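Local coordinates for myroilysin (Myroides profundi, PDB 5CZW), which probably cleaves peptide bonds within proteins as a zinc metalloendopeptidase of the astacin (M12A) family, and is held inactive here by its propeptide, at residues I49-Y54 against F79-S84; I89-T94 against E115-G120; E148-L153 against S188-Q193; N155-K160 against L211-F216. The protein carries 1 engineered substitution. All blocks are in the same frame, centred on the assembly; numbering follows the deposited sequence.

Contact 1 of 4, residues I49-Y54 against F79-S84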
loop_
_atom_site.group_PDB
_atom_site.type_symbol
_atom_site.label_atom_id
_atom_site.label_comp_id
_atom_site.label_asym_id
_atom_site.label_seq_id
_atom_site.Cartn_x
_atom_site.Cartn_y
_atom_site.Cartn_z
ATOM N N ILE A 49 11.299 10.757 8.752
ATOM C CA ILE A 49 10.838 10.883 7.378
ATOM C C ILE A 49 9.664 11.864 7.364
ATOM O O ILE A 49 8.651 11.745 8.104
ATOM C CB ILE A 49 10.369 9.497 6.833
ATOM C CG1 ILE A 49 11.463 8.444 6.963
ATOM C CG2 ILE A 49 9.898 9.642 5.382
ATOM C CD1 ILE A 49 10.946 7.038 6.789
ATOM N N THR A 50 9.802 12.901 6.533
ATOM C CA THR A 50 8.713 13.864 6.329
ATOM C C THR A 50 7.567 13.252 5.466
ATOM O O THR A 50 7.862 12.564 4.486
ATOM C CB THR A 50 9.203 15.180 5.707
ATOM O OG1 THR A 50 9.861 14.903 4.479
ATOM C CG2 THR A 50 10.118 15.942 6.634
ATOM N N VAL A 51 6.352 13.481 5.912
ATOM C CA VAL A 51 5.121 12.965 5.264
ATOM C C VAL A 51 4.217 14.129 4.969
ATOM O O VAL A 51 3.940 14.924 5.902
ATOM C CB VAL A 51 4.387 11.917 6.152
ATOM C CG1 VAL A 51 3.199 11.349 5.375
ATOM C CG2 VAL A 51 5.338 10.820 6.547
ATOM N N GLY A 52 3.663 14.235 3.760
ATOM C CA GLY A 52 2.714 15.223 3.562
ATOM C C GLY A 52 1.436 14.560 3.080
ATOM O O GLY A 52 1.467 13.588 2.323
ATOM N N LEU A 53 0.343 15.111 3.508
ATOM C CA LEU A 53 -1.005 14.615 3.136
ATOM C C LEU A 53 -1.654 15.602 2.167
ATOM O O LEU A 53 -1.775 16.851 2.349
ATOM C CB LEU A 53 -1.843 14.390 4.414
ATOM C CG LEU A 53 -1.270 13.471 5.531
ATOM C CD1 LEU A 53 -2.229 13.295 6.709
ATOM C CD2 LEU A 53 -0.841 12.105 4.942
ATOM N N TYR A 54 -2.132 15.040 1.081
ATOM C CA TYR A 54 -2.681 15.859 0.036
ATOM C C TYR A 54 -4.137 15.549 -0.169
ATOM O O TYR A 54 -4.467 14.490 -0.658
ATOM C CB TYR A 54 -1.874 15.660 -1.275
ATOM C CG TYR A 54 -0.456 16.102 -1.196
ATOM C CD1 TYR A 54 0.495 15.328 -0.558
ATOM C CD2 TYR A 54 -0.037 17.268 -1.797
ATOM C CE1 TYR A 54 1.829 15.696 -0.496
ATOM C CE2 TYR A 54 1.301 17.651 -1.736
ATOM C CZ TYR A 54 2.210 16.875 -1.142
ATOM O OH TYR A 54 3.493 17.314 -1.109
ATOM N N PHE A 79 7.847 9.336 11.656
ATOM C CA PHE A 79 7.205 10.068 10.566
ATOM C C PHE A 79 6.817 11.438 11.108
ATOM O O PHE A 79 6.121 11.555 12.124
ATOM C CB PHE A 79 5.969 9.377 10.156
ATOM C CG PHE A 79 6.214 8.018 9.607
ATOM C CD1 PHE A 79 6.955 7.914 8.434
ATOM C CD2 PHE A 79 5.766 6.828 10.205
ATOM C CE1 PHE A 79 7.182 6.683 7.867
ATOM C CE2 PHE A 79 6.011 5.569 9.621
ATOM C CZ PHE A 79 6.766 5.501 8.485
ATOM N N ASN A 80 7.344 12.454 10.448
ATOM C CA ASN A 80 7.052 13.847 10.772
ATOM C C ASN A 80 6.083 14.352 9.742
ATOM O O ASN A 80 6.433 14.531 8.587
ATOM C CB ASN A 80 8.351 14.707 10.685
ATOM C CG ASN A 80 8.103 16.167 11.123
ATOM O OD1 ASN A 80 7.036 16.465 11.702
ATOM N ND2 ASN A 80 9.059 17.067 10.852
ATOM N N PHE A 81 4.827 14.597 10.155
ATOM C CA PHE A 81 3.773 15.080 9.253
ATOM C C PHE A 81 3.844 16.591 9.109
ATOM O O PHE A 81 3.646 17.293 10.117
ATOM C CB PHE A 81 2.407 14.653 9.729
ATOM C CG PHE A 81 2.123 13.195 9.523
ATOM C CD1 PHE A 81 2.718 12.197 10.292
ATOM C CD2 PHE A 81 1.419 12.778 8.416
ATOM C CE1 PHE A 81 2.483 10.815 10.028
ATOM C CE2 PHE A 81 1.168 11.406 8.172
ATOM C CZ PHE A 81 1.684 10.449 8.989
ATOM N N VAL A 82 4.137 17.042 7.900
ATOM C CA VAL A 82 4.428 18.434 7.600
ATOM C C VAL A 82 3.478 19.034 6.526
ATOM O O VAL A 82 2.794 18.304 5.793
ATOM C CB VAL A 82 5.857 18.576 7.128
ATOM C CG1 VAL A 82 6.829 17.890 8.031
ATOM C CG2 VAL A 82 5.946 17.980 5.752
ATOM N N GLU A 83 3.492 20.356 6.432
ATOM C CA GLU A 83 2.688 21.085 5.508
ATOM C C GLU A 83 3.535 22.102 4.708
ATOM O O GLU A 83 2.992 23.059 4.094
ATOM C CB GLU A 83 1.529 21.782 6.268
ATOM C CG GLU A 83 0.650 20.775 7.018
ATOM C CD GLU A 83 -0.394 21.425 7.927
ATOM O OE1 GLU A 83 -0.866 22.540 7.607
ATOM O OE2 GLU A 83 -0.720 20.801 8.969
ATOM N N SER A 84 4.850 21.887 4.682
ATOM C CA SER A 84 5.779 22.717 3.926
ATOM C C SER A 84 6.770 21.863 3.102
ATOM O O SER A 84 6.958 20.705 3.381
ATOM C CB SER A 84 6.588 23.560 4.905
ATOM O OG SER A 84 7.436 22.676 5.674
HETATM O O HOH W 1 0.644 17.112 5.611
#
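Ile49, Thr50 and Val51 pair in parallel with Phe79, Asn80 and Phe81, where strand 78-81 forms an outer border of the mixed sheet typical of metzincins. The chain between the two strands includes helix 58-63, which makes the unit a beta-alpha-beta crossover. The short strand segments diverge by 39°, and three backbone bonds hold them. Asn80 N donates a hydrogen bond to Ile49 O at 2.8 Å, and Val51 N reaches Asn80 O at 2.9 Å. Val82 N closes the ladder on Val51 O, also at 2.9 Å. Beyond it a water takes over, accepting from Leu53 N at 2.9 Å and donating to Val82 O.

Ile49, Val51, Phe79 and Phe81 share one face of the sheet. Val51 touches both rings: with CG1 anti to the backbone N (chi1 -175°), one methyl is turned to each. Its CB lies over the face of Phe81, 3.9 Å from the ring centroid, while CG1 comes within 3.5 Å of Phe81 CE2. Its other methyl, CG2, touches Phe79 CD1, and the Ile49 side chain lies beside that of Phe79, its CD1 meeting CE1. Phe79 then packs edge-to-face with Phe139 of the zinc-binding helix 128-143. On the other face Thr50 OG1 bonds Gln88 N, and its CG2 leans on Val82 CG1. Replacing Leu53 by alanine removes the methyls that touch Phe81 and Val91, and would probably open a gap beside the Phe81 ring. In the deposited chain, Leu53 CD2 fills that place, in the ring plane and 3.9 Å from Phe81 CE2.

Contact 2 of 4, residues I89-T94 against E115-G120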
loop_
_atom_site.group_PDB
_atom_site.type_symbol
_atom_site.label_atom_id
_atom_site.label_comp_id
_atom_site.label_asym_id
_atom_site.label_seq_id
_atom_site.Cartn_x
_atom_site.Cartn_y
_atom_site.Cartn_z
ATOM N N ILE A 89 7.574 11.417 1.806
ATOM C CA ILE A 89 6.389 10.564 1.530
ATOM C C ILE A 89 5.273 11.519 1.286
ATOM O O ILE A 89 5.003 12.430 2.053
ATOM C CB ILE A 89 6.083 9.622 2.687
ATOM C CG1 ILE A 89 7.251 8.607 2.797
ATOM C CG2 ILE A 89 4.742 8.894 2.483
ATOM C CD1 ILE A 89 7.191 7.763 4.026
ATOM N N ARG A 90 4.616 11.298 0.141
ATOM C CA ARG A 90 3.528 12.200 -0.339
ATOM C C ARG A 90 2.258 11.369 -0.592
ATOM O O ARG A 90 2.230 10.480 -1.454
ATOM C CB ARG A 90 3.898 13.005 -1.579
ATOM C CG ARG A 90 5.156 13.864 -1.309
ATOM C CD ARG A 90 5.622 14.661 -2.540
ATOM N NE ARG A 90 6.079 13.815 -3.590
ATOM C CZ ARG A 90 7.282 13.313 -3.696
ATOM N NH1 ARG A 90 8.137 13.523 -2.775
ATOM N NH2 ARG A 90 7.596 12.515 -4.726
ATOM N N VAL A 91 1.307 11.551 0.307
ATOM C CA VAL A 91 0.104 10.693 0.402
ATOM C C VAL A 91 -1.152 11.404 -0.209
ATOM O O VAL A 91 -1.531 12.563 0.158
ATOM C CB VAL A 91 -0.254 10.446 1.882
ATOM C CG1 VAL A 91 -1.490 9.528 1.902
ATOM C CG2 VAL A 91 0.938 9.917 2.641
ATOM N N THR A 92 -1.722 10.763 -1.201
ATOM C CA THR A 92 -3.025 11.167 -1.713
ATOM C C THR A 92 -4.152 10.256 -1.314
ATOM O O THR A 92 -3.911 9.169 -0.809
ATOM C CB THR A 92 -2.963 11.298 -3.230
ATOM O OG1 THR A 92 -2.420 10.121 -3.774
ATOM C CG2 THR A 92 -2.089 12.544 -3.639
ATOM N N PHE A 93 -5.375 10.720 -1.651
ATOM C CA PHE A 93 -6.614 10.067 -1.263
ATOM C C PHE A 93 -7.502 9.922 -2.489
ATOM O O PHE A 93 -8.765 10.207 -2.440
ATOM C CB PHE A 93 -7.288 10.874 -0.178
ATOM C CG PHE A 93 -6.462 10.902 1.070
ATOM C CD1 PHE A 93 -6.510 9.840 2.021
ATOM C CD2 PHE A 93 -5.623 11.931 1.281
ATOM C CE1 PHE A 93 -5.702 9.891 3.149
ATOM C CE2 PHE A 93 -4.815 11.933 2.401
ATOM C CZ PHE A 93 -4.854 10.918 3.287
ATOM N N THR A 94 -6.888 9.472 -3.555
ATOM C CA THR A 94 -7.626 9.430 -4.847
ATOM C C THR A 94 -8.504 8.185 -4.809
ATOM O O THR A 94 -8.014 7.032 -4.822
ATOM C CB THR A 94 -6.634 9.367 -5.998
ATOM O OG1 THR A 94 -5.813 10.550 -5.996
ATOM C CG2 THR A 94 -7.344 9.184 -7.301
ATOM N N GLU A 115 2.560 11.591 -6.303
ATOM C CA GLU A 115 2.464 10.975 -5.000
ATOM C C GLU A 115 3.323 9.778 -4.833
ATOM O O GLU A 115 3.726 9.102 -5.810
ATOM C CB GLU A 115 1.012 10.559 -4.763
ATOM C CG GLU A 115 0.554 9.280 -5.466
ATOM C CD GLU A 115 0.181 9.422 -6.915
ATOM O OE1 GLU A 115 0.562 10.454 -7.544
ATOM O OE2 GLU A 115 -0.471 8.497 -7.427
ATOM N N THR A 116 3.670 9.467 -3.558
ATOM C CA THR A 116 4.421 8.265 -3.276
ATOM C C THR A 116 3.536 7.143 -2.600
ATOM O O THR A 116 3.994 5.991 -2.443
ATOM C CB THR A 116 5.645 8.471 -2.378
ATOM O OG1 THR A 116 5.196 8.668 -1.015
ATOM C CG2 THR A 116 6.470 9.605 -2.906
ATOM N N MET A 117 2.338 7.557 -2.178
ATOM C CA MET A 117 1.395 6.664 -1.498
ATOM C C MET A 117 -0.032 7.147 -1.823
ATOM O O MET A 117 -0.272 8.360 -1.950
ATOM C CB MET A 117 1.608 6.783 0.007
ATOM C CG MET A 117 0.736 5.843 0.851
ATOM S SD MET A 117 1.059 5.942 2.641
ATOM C CE MET A 117 2.765 5.427 2.768
ATOM N N ASN A 118 -1.007 6.229 -1.896
ATOM C CA ASN A 118 -2.420 6.611 -2.105
ATOM C C ASN A 118 -3.281 5.678 -1.222
ATOM O O ASN A 118 -3.028 4.526 -1.103
ATOM C CB ASN A 118 -2.827 6.436 -3.534
ATOM C CG ASN A 118 -4.191 7.018 -3.841
ATOM O OD1 ASN A 118 -4.368 8.248 -3.722
ATOM N ND2 ASN A 118 -5.207 6.171 -4.099
ATOM N N PHE A 119 -4.332 6.277 -0.667
ATOM C CA PHE A 119 -5.392 5.532 -0.015
ATOM C C PHE A 119 -6.642 5.738 -0.884
ATOM O O PHE A 119 -7.128 6.852 -1.024
ATOM C CB PHE A 119 -5.566 6.110 1.346
ATOM C CG PHE A 119 -4.460 5.730 2.272
ATOM C CD1 PHE A 119 -4.261 4.404 2.601
ATOM C CD2 PHE A 119 -3.553 6.652 2.663
ATOM C CE1 PHE A 119 -3.191 4.086 3.436
ATOM C CE2 PHE A 119 -2.480 6.375 3.480
ATOM C CZ PHE A 119 -2.288 5.069 3.866
ATOM N N GLY A 120 -7.095 4.633 -1.424
ATOM C CA GLY A 120 -8.158 4.698 -2.418
ATOM C C GLY A 120 -9.591 4.579 -1.964
ATOM O O GLY A 120 -10.471 4.640 -2.845
#
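Asn118 and Thr92 pair on parallel strands 117-118 and 89-92, neighbours in the mixed sheet of the metzincin fold, their side chains crossing at about a right angle. On its far side strand 117-118 is bordered by the antiparallel outer strand 100-101.

The side chain of Asn118 leaves the backbone with CG anti to its N (chi1 -171°), which carries it across to the neighbouring strand. CB passes 3.7 Å from Thr92 OG1, and CG lies about equally near that hydroxyl and Thr94 N. At the tip, OD1 is gripped twice. Thr92 OG1 donates to it at 2.7 Å from slightly off the carbonyl plane, whereas Thr94 N lies in that plane, on a lone pair, at 2.8 Å. ND2 donates to Thr94 O at 3.0 Å, almost in the amide plane, and also binds Gly98 O. The amide thus pairs with N and O of Thr94 much as a backbone would, and its flip is fixed.

At the other end, Arg90 O accepts from two successive amides, Thr116 N and Met117 N, and Thr116 OG1 accepts from Arg90 N at 2.9 Å. Thr116 CG2 lies over one face of the Arg90 guanidinium, whose NE is bound by Glu114 O and NH1 by Pro87 O.

The Val91 and Met117 side faces helix 128-143: Met117 touches Phe139 and Ala142, with its SD beside Val91 CG2. Phe119 reaches Thr134 and Glu138 of the same helix, which carries the zinc ligands His137 and His141. Val91 CG1 meets the Phe119 ring at its edge, 3.6 Å from CD2.

Contact 3 of 4, residues E148-L153 against S188-Q193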
loop_
_atom_site.group_PDB
_atom_site.type_symbol
_atom_site.label_atom_id
_atom_site.label_comp_id
_atom_site.label_asym_id
_atom_site.label_seq_id
_atom_site.Cartn_x
_atom_site.Cartn_y
_atom_site.Cartn_z
ATOM N N GLU A 148 3.460 -10.338 2.178
ATOM C CA GLU A 148 3.407 -11.788 2.562
ATOM C C GLU A 148 2.278 -12.443 1.816
ATOM O O GLU A 148 1.170 -11.949 1.849
ATOM C CB GLU A 148 3.119 -11.920 4.060
ATOM C CG GLU A 148 4.274 -11.396 4.937
ATOM C CD GLU A 148 5.513 -12.292 4.861
ATOM O OE1 GLU A 148 5.402 -13.581 4.899
ATOM O OE2 GLU A 148 6.616 -11.713 4.654
ATOM N N HIS A 149 2.566 -13.492 1.056
ATOM C CA HIS A 149 1.515 -14.168 0.282
ATOM C C HIS A 149 1.772 -15.665 0.405
ATOM O O HIS A 149 2.795 -16.132 0.014
ATOM C CB HIS A 149 1.592 -13.754 -1.145
ATOM C CG HIS A 149 0.734 -14.574 -2.030
ATOM N ND1 HIS A 149 -0.637 -14.524 -1.977
ATOM C CD2 HIS A 149 1.052 -15.440 -3.007
ATOM C CE1 HIS A 149 -1.138 -15.368 -2.870
ATOM N NE2 HIS A 149 -0.123 -15.923 -3.517
ATOM N N GLN A 150 0.840 -16.356 1.030
ATOM C CA GLN A 150 0.885 -17.793 1.192
ATOM C C GLN A 150 0.039 -18.266 0.055
ATOM O O GLN A 150 -1.163 -18.022 0.052
ATOM C CB GLN A 150 0.208 -18.151 2.544
ATOM C CG GLN A 150 0.416 -19.577 3.029
ATOM C CD GLN A 150 1.862 -19.777 3.426
ATOM O OE1 GLN A 150 2.441 -20.822 3.173
ATOM N NE2 GLN A 150 2.484 -18.719 3.972
ATOM N N HIS A 151 0.676 -18.863 -0.944
ATOM C CA HIS A 151 -0.009 -19.329 -2.109
ATOM C C HIS A 151 -0.940 -20.533 -1.816
ATOM O O HIS A 151 -0.497 -21.506 -1.232
ATOM C CB HIS A 151 0.982 -19.681 -3.231
ATOM C CG HIS A 151 0.273 -19.858 -4.523
ATOM N ND1 HIS A 151 -0.310 -18.793 -5.172
ATOM C CD2 HIS A 151 -0.069 -20.968 -5.224
ATOM C CE1 HIS A 151 -0.969 -19.234 -6.228
ATOM N NE2 HIS A 151 -0.805 -20.543 -6.302
ATOM N N PRO A 152 -2.234 -20.435 -2.179
ATOM C CA PRO A 152 -3.045 -21.588 -1.784
ATOM C C PRO A 152 -2.794 -22.799 -2.681
ATOM O O PRO A 152 -2.486 -22.637 -3.874
ATOM C CB PRO A 152 -4.431 -21.117 -2.082
ATOM C CG PRO A 152 -4.306 -20.153 -3.192
ATOM C CD PRO A 152 -3.100 -19.388 -2.748
ATOM N N LEU A 153 -3.052 -23.984 -2.131
ATOM C CA LEU A 153 -2.880 -25.253 -2.829
ATOM C C LEU A 153 -3.746 -25.346 -4.116
ATOM O O LEU A 153 -3.401 -26.051 -5.067
ATOM C CB LEU A 153 -3.199 -26.369 -1.835
ATOM C CG LEU A 153 -2.515 -27.691 -1.973
ATOM C CD1 LEU A 153 -1.021 -27.654 -1.673
ATOM C CD2 LEU A 153 -3.273 -28.639 -1.044
ATOM N N SER A 188 1.795 -16.328 -8.089
ATOM C CA SER A 188 1.531 -17.746 -8.380
ATOM C C SER A 188 2.331 -18.641 -7.453
ATOM O O SER A 188 2.256 -19.876 -7.508
ATOM C CB SER A 188 1.879 -18.068 -9.806
ATOM O OG SER A 188 3.275 -17.980 -9.954
ATOM N N THR A 189 3.128 -18.033 -6.576
ATOM C CA THR A 189 3.943 -18.768 -5.627
ATOM C C THR A 189 4.045 -17.945 -4.345
ATOM O O THR A 189 3.771 -16.748 -4.315
ATOM C CB THR A 189 5.340 -19.065 -6.245
ATOM O OG1 THR A 189 5.199 -19.941 -7.379
ATOM C CG2 THR A 189 6.284 -19.698 -5.264
ATOM N N THR A 190 4.346 -18.627 -3.258
ATOM C CA THR A 190 4.481 -18.009 -1.955
ATOM C C THR A 190 5.591 -16.939 -1.981
ATOM O O THR A 190 6.649 -17.135 -2.589
ATOM C CB THR A 190 4.746 -19.101 -0.882
ATOM O OG1 THR A 190 3.526 -19.814 -0.640
ATOM C CG2 THR A 190 5.307 -18.474 0.453
ATOM N N GLN A 191 5.326 -15.822 -1.314
ATOM C CA GLN A 191 6.216 -14.677 -1.230
ATOM C C GLN A 191 6.321 -14.295 0.248
ATOM O O GLN A 191 5.316 -14.204 0.927
ATOM C CB GLN A 191 5.624 -13.466 -1.961
ATOM C CG GLN A 191 5.355 -13.614 -3.435
ATOM C CD GLN A 191 6.500 -13.029 -4.241
ATOM O OE1 GLN A 191 7.111 -12.001 -3.801
ATOM N NE2 GLN A 191 6.778 -13.613 -5.448
ATOM N N THR A 192 7.540 -14.123 0.763
ATOM C CA THR A 192 7.709 -13.822 2.188
ATOM C C THR A 192 9.034 -13.171 2.475
ATOM O O THR A 192 10.027 -13.454 1.789
ATOM C CB THR A 192 7.684 -15.102 3.044
ATOM O OG1 THR A 192 7.634 -14.777 4.433
ATOM C CG2 THR A 192 8.919 -16.018 2.750
ATOM N N GLN A 193 9.051 -12.394 3.546
ATOM C CA GLN A 193 10.319 -11.873 4.073
ATOM C C GLN A 193 10.666 -12.477 5.418
ATOM O O GLN A 193 11.682 -12.103 6.059
ATOM C CB GLN A 193 10.317 -10.333 4.090
ATOM C CG GLN A 193 9.327 -9.702 5.033
ATOM C CD GLN A 193 8.512 -8.645 4.307
ATOM O OE1 GLN A 193 9.059 -7.635 3.787
ATOM N NE2 GLN A 193 7.164 -8.841 4.304
#
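The His151 ring carries Ser188 O over the centre of one face, 3.3 Å above the plane, with Pro152 CD on the opposite face. At its edge, in plane, His149 NE2 makes a weak bond to His151 ND1, while His151 NE2 is hydrogen-bonded to Asn155 ND2. The His149 ring has Thr189 O in its plane, 3.3 Å from CD2, and meets Tyr187 edge-to-face. Beside the rings, His149 and Gln191 form a single antiparallel bridge between two loops, the first following on the zinc ligand His147. His149 N donates to Gln191 O at 2.8 Å, Gln191 N to His149 O at 2.9 Å. Thr190 OG1 accepts from His151 N.

In mature astacins the glutamate after the third zinc histidine binds the new N terminus; Glu148 is probably its counterpart, held in this proform by the other loop. OE1 accepts from Thr192 OG1 on its syn lone pair. With an alanine here, Thr192 OG1 and Gln193 N would probably lose this carboxylate, and Gln193 NE2 one of its two bonds. Glu148 OE2 has two donors, Gln193 N at 2.8 Å on the syn lone pair and Gln193 NE2, which also donates to Ile146 O, at 2.9 Å on the anti.

Contact 4 of 4, residues N155-K160 against L211-F216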
loop_
_atom_site.group_PDB
_atom_site.type_symbol
_atom_site.label_atom_id
_atom_site.label_comp_id
_atom_site.label_asym_id
_atom_site.label_seq_id
_atom_site.Cartn_x
_atom_site.Cartn_y
_atom_site.Cartn_z
ATOM N N ASN A 155 -4.418 -22.911 -6.130
ATOM C CA ASN A 155 -4.247 -21.763 -7.016
ATOM C C ASN A 155 -5.359 -20.771 -6.883
ATOM O O ASN A 155 -6.440 -21.078 -6.378
ATOM C CB ASN A 155 -4.207 -22.141 -8.506
ATOM C CG ASN A 155 -2.920 -22.870 -8.883
ATOM O OD1 ASN A 155 -2.886 -23.623 -9.852
ATOM N ND2 ASN A 155 -1.868 -22.628 -8.161
ATOM N N ILE A 156 -5.081 -19.570 -7.363
ATOM C CA ILE A 156 -6.028 -18.495 -7.197
ATOM C C ILE A 156 -7.003 -18.420 -8.354
ATOM O O ILE A 156 -6.585 -18.300 -9.491
ATOM C CB ILE A 156 -5.292 -17.146 -7.045
ATOM C CG1 ILE A 156 -4.299 -17.211 -5.858
ATOM C CG2 ILE A 156 -6.321 -16.017 -6.882
ATOM C CD1 ILE A 156 -3.198 -16.169 -5.860
ATOM N N PRO A 157 -8.310 -18.434 -7.978
ATOM C CA PRO A 157 -9.256 -18.353 -9.078
ATOM C C PRO A 157 -9.533 -16.955 -9.639
ATOM O O PRO A 157 -10.581 -16.466 -9.508
ATOM C CB PRO A 157 -10.528 -18.970 -8.487
ATOM C CG PRO A 157 -10.527 -18.478 -7.143
ATOM C CD PRO A 157 -9.109 -18.628 -6.686
ATOM N N TRP A 158 -8.563 -16.374 -10.285
ATOM C CA TRP A 158 -8.721 -15.081 -10.894
ATOM C C TRP A 158 -9.761 -15.041 -11.975
ATOM O O TRP A 158 -9.862 -15.972 -12.846
ATOM C CB TRP A 158 -7.415 -14.605 -11.535
ATOM C CG TRP A 158 -6.201 -14.498 -10.674
ATOM C CD1 TRP A 158 -5.163 -15.344 -10.670
ATOM C CD2 TRP A 158 -5.904 -13.498 -9.677
ATOM N NE1 TRP A 158 -4.224 -14.934 -9.767
ATOM C CE2 TRP A 158 -4.661 -13.820 -9.124
ATOM C CE3 TRP A 158 -6.554 -12.347 -9.221
ATOM C CZ2 TRP A 158 -4.043 -13.029 -8.151
ATOM C CZ3 TRP A 158 -5.929 -11.557 -8.238
ATOM C CH2 TRP A 158 -4.691 -11.923 -7.725
ATOM N N ASP A 159 -10.500 -13.940 -12.000
ATOM C CA ASP A 159 -11.354 -13.658 -13.157
ATOM C C ASP A 159 -10.488 -12.818 -14.040
ATOM O O ASP A 159 -10.342 -11.618 -13.815
ATOM C CB ASP A 159 -12.595 -12.939 -12.715
ATOM C CG ASP A 159 -13.497 -12.549 -13.883
ATOM O OD1 ASP A 159 -12.973 -12.313 -15.002
ATOM O OD2 ASP A 159 -14.723 -12.419 -13.638
ATOM N N LYS A 160 -9.840 -13.445 -15.013
ATOM C CA LYS A 160 -8.708 -12.768 -15.678
ATOM C C LYS A 160 -9.155 -11.485 -16.431
ATOM O O LYS A 160 -8.501 -10.431 -16.356
ATOM C CB LYS A 160 -7.928 -13.753 -16.567
ATOM C CG LYS A 160 -7.469 -14.999 -15.810
ATOM C CD LYS A 160 -6.378 -15.796 -16.527
ATOM C CE LYS A 160 -4.990 -15.434 -16.034
ATOM N NZ LYS A 160 -4.026 -16.568 -16.161
ATOM N N LEU A 211 -12.107 -9.569 -7.913
ATOM C CA LEU A 211 -11.201 -9.986 -8.961
ATOM C C LEU A 211 -11.113 -11.486 -9.216
ATOM O O LEU A 211 -10.261 -11.933 -9.913
ATOM C CB LEU A 211 -9.747 -9.509 -8.668
ATOM C CG LEU A 211 -9.527 -8.002 -8.503
ATOM C CD1 LEU A 211 -10.251 -7.514 -7.297
ATOM C CD2 LEU A 211 -8.084 -7.699 -8.268
ATOM N N THR A 212 -11.974 -12.221 -8.556
ATOM C CA THR A 212 -11.976 -13.644 -8.650
ATOM C C THR A 212 -13.352 -14.125 -9.071
ATOM O O THR A 212 -14.256 -13.348 -9.145
ATOM C CB THR A 212 -11.712 -14.240 -7.291
ATOM O OG1 THR A 212 -12.765 -13.850 -6.424
ATOM C CG2 THR A 212 -10.378 -13.769 -6.746
ATOM N N THR A 213 -13.469 -15.418 -9.309
ATOM C CA THR A 213 -14.699 -16.016 -9.762
ATOM C C THR A 213 -15.532 -16.781 -8.821
ATOM O O THR A 213 -16.694 -16.900 -9.052
ATOM C CB THR A 213 -14.434 -17.029 -10.858
ATOM O OG1 THR A 213 -13.498 -17.959 -10.354
ATOM C CG2 THR A 213 -13.901 -16.334 -11.993
ATOM N N ASN A 214 -14.955 -17.327 -7.791
ATOM C CA ASN A 214 -15.768 -18.150 -6.892
ATOM C C ASN A 214 -16.455 -17.405 -5.741
ATOM O O ASN A 214 -17.247 -17.919 -5.073
ATOM C CB ASN A 214 -14.819 -19.172 -6.334
ATOM C CG ASN A 214 -14.609 -20.319 -7.296
ATOM O OD1 ASN A 214 -15.571 -20.775 -7.946
ATOM N ND2 ASN A 214 -13.387 -20.816 -7.378
ATOM N N GLY A 215 -16.094 -16.155 -5.593
ATOM C CA GLY A 215 -16.362 -15.369 -4.431
ATOM C C GLY A 215 -15.086 -15.547 -3.532
ATOM O O GLY A 215 -15.022 -15.069 -2.413
ATOM N N PHE A 216 -14.070 -16.225 -4.051
ATOM C CA PHE A 216 -12.869 -16.473 -3.343
ATOM C C PHE A 216 -12.288 -15.143 -2.936
ATOM O O PHE A 216 -12.282 -14.266 -3.676
ATOM C CB PHE A 216 -11.888 -17.174 -4.282
ATOM C CG PHE A 216 -10.573 -17.438 -3.676
ATOM C CD1 PHE A 216 -9.576 -16.520 -3.751
ATOM C CD2 PHE A 216 -10.335 -18.591 -2.989
ATOM C CE1 PHE A 216 -8.364 -16.729 -3.182
ATOM C CE2 PHE A 216 -9.128 -18.798 -2.399
ATOM C CZ PHE A 216 -8.135 -17.876 -2.513
#
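Pro157 and Thr213 join two loops, beside a single backbone bridge between Trp158 and Thr212. Pro157 is the centre of an inverse gamma turn, closed by Trp158 N donating to Ile156 O. The turn directs Pro157 O at Thr213, whose N donates to it at 3.1 Å, nearly along the C=O axis. Thr213 OG1 adds a weak bond to the same oxygen. On the other side of the bridge Asp159 N gives a straight bond to Leu211 O, 2.9 Å long. Asp159 is also the N-cap of helix 160-167, where its OD1 accepts from Lys162 N; one residue thus ties the helix start to the 211-216 loop. Within that loop Thr212 OG1 donates to Phe216 O at 2.8 Å, in the carbonyl plane and on a lone pair, bridging across Gly215.

The apolar part lies at the proline. Phe216 extends its ring away from its own N (chi1 178°), which turns one face to Pro157 CD for a CH-pi contact, 3.7 Å from the ring centroid. Leu211 touches Val22, next to the zinc-bound Cys23 of the propeptide switch. Pro157 CG presses against Phe216 CB at 3.4 Å.

The four contacts divide between the two sides of the chain's centre. Contacts 1 and 2 come first in the chain, with centres about 12 Å apart, and share the mixed sheet: strands 48-54 and 89-92 are neighbours, joined by Tyr54 N to Val91 O and Gly52 N to Ile89 O. Contacts 3 and 4 lie on the opposite side, and each joins the loop between helices 128-143 and 160-167 to the one after helix 178-184; their segments alternate along the sequence, their centres are about 16 Å apart, and Ile156 CD1 packs on both His149 and His151. Sheet and loop pairs do not touch. The zinc ion lies between them, as expected for a metzincin cleft.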